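Local coordinates for protein alpha-rhamnosidase (Dictyoglomus thermophilum, PDB 6I60) that probably hydrolyses terminal non-reducing alpha-L-rhamnose residues of alpha-L-rhamnosides, as a bacterial glycoside hydrolase, at residues A[215-229]-A[333-347]. Residues are numbered along the deposited sequence; the frame is centred on the assembly and turned at random.
Sequences VLDPGQTDYKKRVLY and PGGKLYSEIYPPIRI
R226, V227 and L228 pair in register with K336, L337 and Y338 as a parallel two-strand ladder, 336-338 forming an edge of a mixed sheet in the N-terminal rhamnosidase domain. It illustrates how one short edge strand can add its backbone bonds along its neighbour while its side chains serve both faces of the sheet. V227 N donates to K336 O (3.0 Å), Y338 N to V227 O, and Y229 N to Y338 O. On the face of R226 and L228, R226 and E340 cross at about a right angle, with NH1 2.6 Å from OE1 in a salt bridge; D533 and D536 take NH2 and NE. L228 comes in at a slant, its CD2 against E340 CG (3.8 Å). On the opposite face, V227 crosses P333 at about a right angle, its CG2 touching CB and CG of the ring. With CG of Y229 between backbone N and carbonyl carbon (chi1 72°), the ring lies against S339, whose CB sits over one face toward the rim, 3.9 Å from the centroid (CH-pi); Y229 OH hydrogen-bonds to D47 OD1 and L139 N. Replacing Y229 by an alanine is likely to strip S339 CB of its aromatic cover and leave D47 without that hydroxyl. Farther along, V215 N bonds to I345 O, while one water accepts from I345 N at 3.0 Å and lies 2.9 Å from V215 O.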
loop_
_atom_site.group_PDB
_atom_site.type_symbol
_atom_site.label_atom_id
_atom_site.label_comp_id
_atom_site.label_asym_id
_atom_site.label_seq_id
_atom_site.Cartn_x
_atom_site.Cartn_y
_atom_site.Cartn_z
ATOM N N VAL A 215 12.313 -5.653 8.307
ATOM C CA VAL A 215 11.844 -6.816 9.050
ATOM C C VAL A 215 10.805 -7.538 8.204
ATOM O O VAL A 215 10.236 -6.977 7.265
ATOM C CB VAL A 215 11.248 -6.438 10.425
ATOM C CG1 VAL A 215 12.348 -6.016 11.385
ATOM C CG2 VAL A 215 10.215 -5.331 10.274
ATOM N N LEU A 216 10.565 -8.805 8.550
ATOM C CA LEU A 216 9.585 -9.646 7.856
ATOM C C LEU A 216 9.830 -9.655 6.348
ATOM O O LEU A 216 8.905 -9.519 5.542
ATOM C CB LEU A 216 8.155 -9.203 8.178
ATOM C CG LEU A 216 7.747 -9.303 9.651
ATOM C CD1 LEU A 216 6.258 -9.073 9.814
ATOM C CD2 LEU A 216 8.148 -10.648 10.242
ATOM N N ASP A 217 11.097 -9.811 5.967
ATOM C CA ASP A 217 11.678 -9.904 4.636
ATOM C C ASP A 217 11.888 -11.364 4.250
ATOM O O ASP A 217 12.278 -12.180 5.095
ATOM C CB ASP A 217 13.017 -9.166 4.583
ATOM C CG ASP A 217 13.296 -8.555 3.224
ATOM O OD1 ASP A 217 12.459 -7.765 2.740
ATOM O OD2 ASP A 217 14.355 -8.868 2.638
ATOM N N PRO A 218 11.638 -11.746 2.988
ATOM C CA PRO A 218 11.168 -10.872 1.910
ATOM C C PRO A 218 9.654 -10.686 1.899
ATOM O O PRO A 218 8.968 -11.116 2.827
ATOM C CB PRO A 218 11.626 -11.608 0.654
ATOM C CG PRO A 218 11.557 -13.048 1.037
ATOM C CD PRO A 218 11.879 -13.121 2.511
ATOM N N GLY A 219 9.146 -10.049 0.841
ATOM C CA GLY A 219 7.722 -9.829 0.726
ATOM C C GLY A 219 6.956 -11.089 0.365
ATOM O O GLY A 219 7.485 -12.040 -0.210
ATOM N N GLN A 220 5.674 -11.082 0.714
ATOM C CA GLN A 220 4.805 -12.223 0.458
ATOM C C GLN A 220 4.410 -12.248 -1.014
ATOM O O GLN A 220 3.792 -11.303 -1.514
ATOM C CB GLN A 220 3.568 -12.157 1.349
ATOM C CG GLN A 220 3.876 -11.916 2.815
ATOM C CD GLN A 220 2.629 -11.923 3.675
ATOM O OE1 GLN A 220 1.531 -12.216 3.197
ATOM N NE2 GLN A 220 2.792 -11.599 4.952
ATOM N N THR A 221 4.772 -13.327 -1.704
ATOM C CA THR A 221 4.369 -13.552 -3.084
ATOM C C THR A 221 4.052 -15.028 -3.258
ATOM O O THR A 221 4.253 -15.840 -2.351
ATOM C CB THR A 221 5.460 -13.137 -4.082
ATOM O OG1 THR A 221 6.732 -13.616 -3.631
ATOM C CG2 THR A 221 5.510 -11.624 -4.228
ATOM N N ASP A 222 3.546 -15.374 -4.437
ATOM C CA ASP A 222 3.386 -16.777 -4.807
ATOM C C ASP A 222 4.773 -17.354 -5.059
ATOM O O ASP A 222 5.328 -17.217 -6.153
ATOM C CB ASP A 222 2.492 -16.912 -6.035
ATOM C CG ASP A 222 2.197 -18.359 -6.384
ATOM O OD1 ASP A 222 2.816 -19.257 -5.774
ATOM O OD2 ASP A 222 1.346 -18.597 -7.268
ATOM N N TYR A 223 5.345 -17.997 -4.036
ATOM C CA TYR A 223 6.728 -18.457 -4.118
ATOM C C TYR A 223 6.930 -19.502 -5.207
ATOM O O TYR A 223 8.068 -19.718 -5.639
ATOM C CB TYR A 223 7.178 -19.010 -2.763
ATOM C CG TYR A 223 7.020 -18.032 -1.618
ATOM C CD1 TYR A 223 7.846 -16.920 -1.506
ATOM C CD2 TYR A 223 6.039 -18.218 -0.650
ATOM C CE1 TYR A 223 7.702 -16.022 -0.461
ATOM C CE2 TYR A 223 5.888 -17.325 0.398
ATOM C CZ TYR A 223 6.722 -16.229 0.487
ATOM O OH TYR A 223 6.572 -15.340 1.528
ATOM N N LYS A 224 5.856 -20.150 -5.665
ATOM C CA LYS A 224 5.987 -21.095 -6.767
ATOM C C LYS A 224 6.175 -20.379 -8.099
ATOM O O LYS A 224 6.752 -20.951 -9.032
ATOM C CB LYS A 224 4.763 -22.009 -6.823
ATOM C CG LYS A 224 4.900 -23.281 -6.001
ATOM C CD LYS A 224 3.618 -24.098 -6.040
ATOM C CE LYS A 224 3.780 -25.417 -5.305
ATOM N NZ LYS A 224 2.461 -26.014 -4.960
ATOM N N LYS A 225 5.705 -19.138 -8.209
ATOM C CA LYS A 225 5.820 -18.376 -9.445
ATOM C C LYS A 225 6.914 -17.320 -9.406
ATOM O O LYS A 225 7.444 -16.956 -10.460
ATOM C CB LYS A 225 4.483 -17.701 -9.778
ATOM C CG LYS A 225 3.398 -18.662 -10.241
ATOM C CD LYS A 225 2.987 -18.377 -11.679
ATOM C CE LYS A 225 2.103 -19.483 -12.239
ATOM N NZ LYS A 225 2.417 -19.788 -13.665
ATOM N N ARG A 226 7.273 -16.823 -8.222
ATOM C CA ARG A 226 8.288 -15.783 -8.122
ATOM C C ARG A 226 8.729 -15.654 -6.673
ATOM O O ARG A 226 7.905 -15.753 -5.761
ATOM C CB ARG A 226 7.754 -14.441 -8.637
ATOM C CG ARG A 226 8.278 -13.227 -7.896
ATOM C CD ARG A 226 7.870 -11.960 -8.612
ATOM N NE ARG A 226 6.445 -11.981 -8.910
ATOM C CZ ARG A 226 5.610 -10.990 -8.628
ATOM N NH1 ARG A 226 6.054 -9.885 -8.044
ATOM N NH2 ARG A 226 4.329 -11.110 -8.934
ATOM N N VAL A 227 10.029 -15.441 -6.475
ATOM C CA VAL A 227 10.613 -15.218 -5.157
ATOM C C VAL A 227 11.434 -13.938 -5.222
ATOM O O VAL A 227 12.423 -13.872 -5.961
ATOM C CB VAL A 227 11.490 -16.398 -4.703
ATOM C CG1 VAL A 227 12.167 -16.075 -3.377
ATOM C CG2 VAL A 227 10.661 -17.672 -4.592
ATOM N N LEU A 228 11.031 -12.928 -4.454
ATOM C CA LEU A 228 11.749 -11.659 -4.431
ATOM C C LEU A 228 12.936 -11.758 -3.481
ATOM O O LEU A 228 12.756 -11.959 -2.275
ATOM C CB LEU A 228 10.825 -10.520 -4.007
ATOM C CG LEU A 228 9.429 -10.476 -4.622
ATOM C CD1 LEU A 228 8.540 -9.534 -3.834
ATOM C CD2 LEU A 228 9.507 -10.047 -6.077
ATOM N N TYR A 229 14.143 -11.615 -4.018
ATOM C CA TYR A 229 15.348 -11.594 -3.202
ATOM C C TYR A 229 15.744 -10.155 -2.898
ATOM O O TYR A 229 15.404 -9.227 -3.636
ATOM C CB TYR A 229 16.501 -12.330 -3.895
ATOM C CG TYR A 229 17.090 -11.613 -5.090
ATOM C CD1 TYR A 229 16.531 -11.752 -6.353
ATOM C CD2 TYR A 229 18.217 -10.808 -4.958
ATOM C CE1 TYR A 229 17.069 -11.101 -7.449
ATOM C CE2 TYR A 229 18.761 -10.155 -6.047
ATOM C CZ TYR A 229 18.183 -10.306 -7.290
ATOM O OH TYR A 229 18.722 -9.657 -8.375
ATOM N N PRO A 333 12.045 -23.340 -4.884
ATOM C CA PRO A 333 10.602 -23.084 -4.739
ATOM C C PRO A 333 9.849 -23.080 -6.058
ATOM O O PRO A 333 8.611 -23.110 -6.041
ATOM C CB PRO A 333 10.548 -21.701 -4.069
ATOM C CG PRO A 333 11.960 -21.393 -3.645
ATOM C CD PRO A 333 12.855 -22.159 -4.553
ATOM N N GLY A 334 10.551 -23.047 -7.191
ATOM C CA GLY A 334 9.934 -23.065 -8.496
ATOM C C GLY A 334 9.755 -21.704 -9.128
ATOM O O GLY A 334 9.496 -21.629 -10.336
ATOM N N GLY A 335 9.890 -20.632 -8.357
ATOM C CA GLY A 335 9.655 -19.300 -8.870
ATOM C C GLY A 335 10.924 -18.614 -9.340
ATOM O O GLY A 335 12.015 -18.868 -8.838
ATOM N N LYS A 336 10.761 -17.737 -10.326
ATOM C CA LYS A 336 11.876 -16.931 -10.800
ATOM C C LYS A 336 12.273 -15.918 -9.735
ATOM O O LYS A 336 11.420 -15.267 -9.124
ATOM C CB LYS A 336 11.508 -16.217 -12.101
ATOM C CG LYS A 336 10.917 -17.127 -13.167
ATOM C CD LYS A 336 12.003 -17.803 -13.988
ATOM C CE LYS A 336 11.674 -19.267 -14.236
ATOM N NZ LYS A 336 11.777 -20.079 -12.992
ATOM N N LEU A 337 13.576 -15.790 -9.508
ATOM C CA LEU A 337 14.099 -14.927 -8.456
ATOM C C LEU A 337 14.307 -13.528 -9.025
ATOM O O LEU A 337 15.203 -13.308 -9.846
ATOM C CB LEU A 337 15.387 -15.503 -7.877
ATOM C CG LEU A 337 15.161 -16.692 -6.935
ATOM C CD1 LEU A 337 15.184 -18.013 -7.692
ATOM C CD2 LEU A 337 16.177 -16.703 -5.803
ATOM N N TYR A 338 13.476 -12.587 -8.586
ATOM C CA TYR A 338 13.470 -11.213 -9.066
ATOM C C TYR A 338 13.749 -10.265 -7.906
ATOM O O TYR A 338 13.668 -10.636 -6.733
ATOM C CB TYR A 338 12.124 -10.878 -9.721
ATOM C CG TYR A 338 12.162 -9.736 -10.711
ATOM C CD1 TYR A 338 12.851 -9.852 -11.911
ATOM C CD2 TYR A 338 11.491 -8.547 -10.453
ATOM C CE1 TYR A 338 12.880 -8.812 -12.824
ATOM C CE2 TYR A 338 11.514 -7.501 -11.359
ATOM C CZ TYR A 338 12.209 -7.640 -12.542
ATOM O OH TYR A 338 12.235 -6.603 -13.444
ATOM N N SER A 339 14.078 -9.020 -8.245
ATOM C CA SER A 339 14.348 -7.979 -7.254
ATOM C C SER A 339 13.535 -6.742 -7.622
ATOM O O SER A 339 13.954 -5.941 -8.462
ATOM C CB SER A 339 15.836 -7.658 -7.178
ATOM O OG SER A 339 16.089 -6.674 -6.189
ATOM N N GLU A 340 12.377 -6.589 -6.988
ATOM C CA GLU A 340 11.521 -5.435 -7.217
ATOM C C GLU A 340 11.886 -4.316 -6.251
ATOM O O GLU A 340 12.242 -4.568 -5.095
ATOM C CB GLU A 340 10.048 -5.811 -7.053
ATOM C CG GLU A 340 9.544 -6.813 -8.079
ATOM C CD GLU A 340 8.083 -6.608 -8.419
ATOM O OE1 GLU A 340 7.320 -7.598 -8.400
ATOM O OE2 GLU A 340 7.696 -5.455 -8.705
ATOM N N ILE A 341 11.801 -3.081 -6.733
ATOM C CA ILE A 341 12.077 -1.899 -5.927
ATOM C C ILE A 341 10.740 -1.410 -5.385
ATOM O O ILE A 341 9.931 -0.827 -6.113
ATOM C CB ILE A 341 12.798 -0.815 -6.731
ATOM C CG1 ILE A 341 13.944 -1.425 -7.544
ATOM C CG2 ILE A 341 13.319 0.270 -5.802
ATOM C CD1 ILE A 341 15.158 -1.784 -6.719
ATOM N N TYR A 342 10.502 -1.655 -4.103
ATOM C CA TYR A 342 9.261 -1.272 -3.449
ATOM C C TYR A 342 9.539 -1.110 -1.964
ATOM O O TYR A 342 10.506 -1.679 -1.445
ATOM C CB TYR A 342 8.154 -2.307 -3.692
ATOM C CG TYR A 342 8.288 -3.591 -2.901
ATOM C CD1 TYR A 342 9.434 -4.372 -2.991
ATOM C CD2 TYR A 342 7.257 -4.033 -2.080
ATOM C CE1 TYR A 342 9.555 -5.550 -2.276
ATOM C CE2 TYR A 342 7.370 -5.211 -1.361
ATOM C CZ TYR A 342 8.522 -5.964 -1.465
ATOM O OH TYR A 342 8.644 -7.136 -0.757
ATOM N N PRO A 343 8.728 -0.325 -1.258
ATOM C CA PRO A 343 8.963 -0.108 0.174
ATOM C C PRO A 343 8.890 -1.412 0.949
ATOM O O PRO A 343 7.917 -2.169 0.823
ATOM C CB PRO A 343 7.830 0.848 0.578
ATOM C CG PRO A 343 7.453 1.538 -0.689
ATOM C CD PRO A 343 7.636 0.520 -1.773
ATOM N N PRO A 344 9.906 -1.714 1.749
ATOM C CA PRO A 344 9.889 -2.930 2.562
ATOM C C PRO A 344 9.174 -2.706 3.891
ATOM O O PRO A 344 8.803 -1.587 4.252
ATOM C CB PRO A 344 11.379 -3.210 2.786
ATOM C CG PRO A 344 12.003 -1.849 2.803
ATOM C CD PRO A 344 11.172 -0.971 1.892
ATOM N N ILE A 345 8.993 -3.804 4.616
ATOM C CA ILE A 345 8.402 -3.754 5.946
ATOM C C ILE A 345 9.480 -3.363 6.948
ATOM O O ILE A 345 10.574 -3.937 6.956
ATOM C CB ILE A 345 7.770 -5.106 6.308
ATOM C CG1 ILE A 345 6.640 -5.447 5.335
ATOM C CG2 ILE A 345 7.274 -5.094 7.739
ATOM C CD1 ILE A 345 6.491 -6.930 5.066
ATOM N N ARG A 346 9.176 -2.382 7.795
ATOM C CA ARG A 346 10.138 -1.866 8.758
ATOM C C ARG A 346 9.455 -1.651 10.102
ATOM O O ARG A 346 8.227 -1.683 10.216
ATOM C CB ARG A 346 10.761 -0.548 8.281
ATOM C CG ARG A 346 11.777 -0.689 7.168
ATOM C CD ARG A 346 12.627 0.565 7.058
ATOM N NE ARG A 346 12.649 1.092 5.698
ATOM C CZ ARG A 346 13.643 0.898 4.839
ATOM N NH1 ARG A 346 14.705 0.186 5.199
ATOM N NH2 ARG A 346 13.578 1.414 3.619
ATOM N N ILE A 347 10.274 -1.429 11.128
ATOM C CA ILE A 347 9.791 -0.899 12.400
ATOM C C ILE A 347 9.695 0.613 12.220
ATOM O O ILE A 347 10.697 1.322 12.304
ATOM C CB ILE A 347 10.704 -1.275 13.568
ATOM C CG1 ILE A 347 10.762 -2.796 13.735
ATOM C CG2 ILE A 347 10.228 -0.613 14.858
ATOM C CD1 ILE A 347 11.607 -3.245 14.908
HETATM O O HOH W 1 10.020 -6.626 4.414
#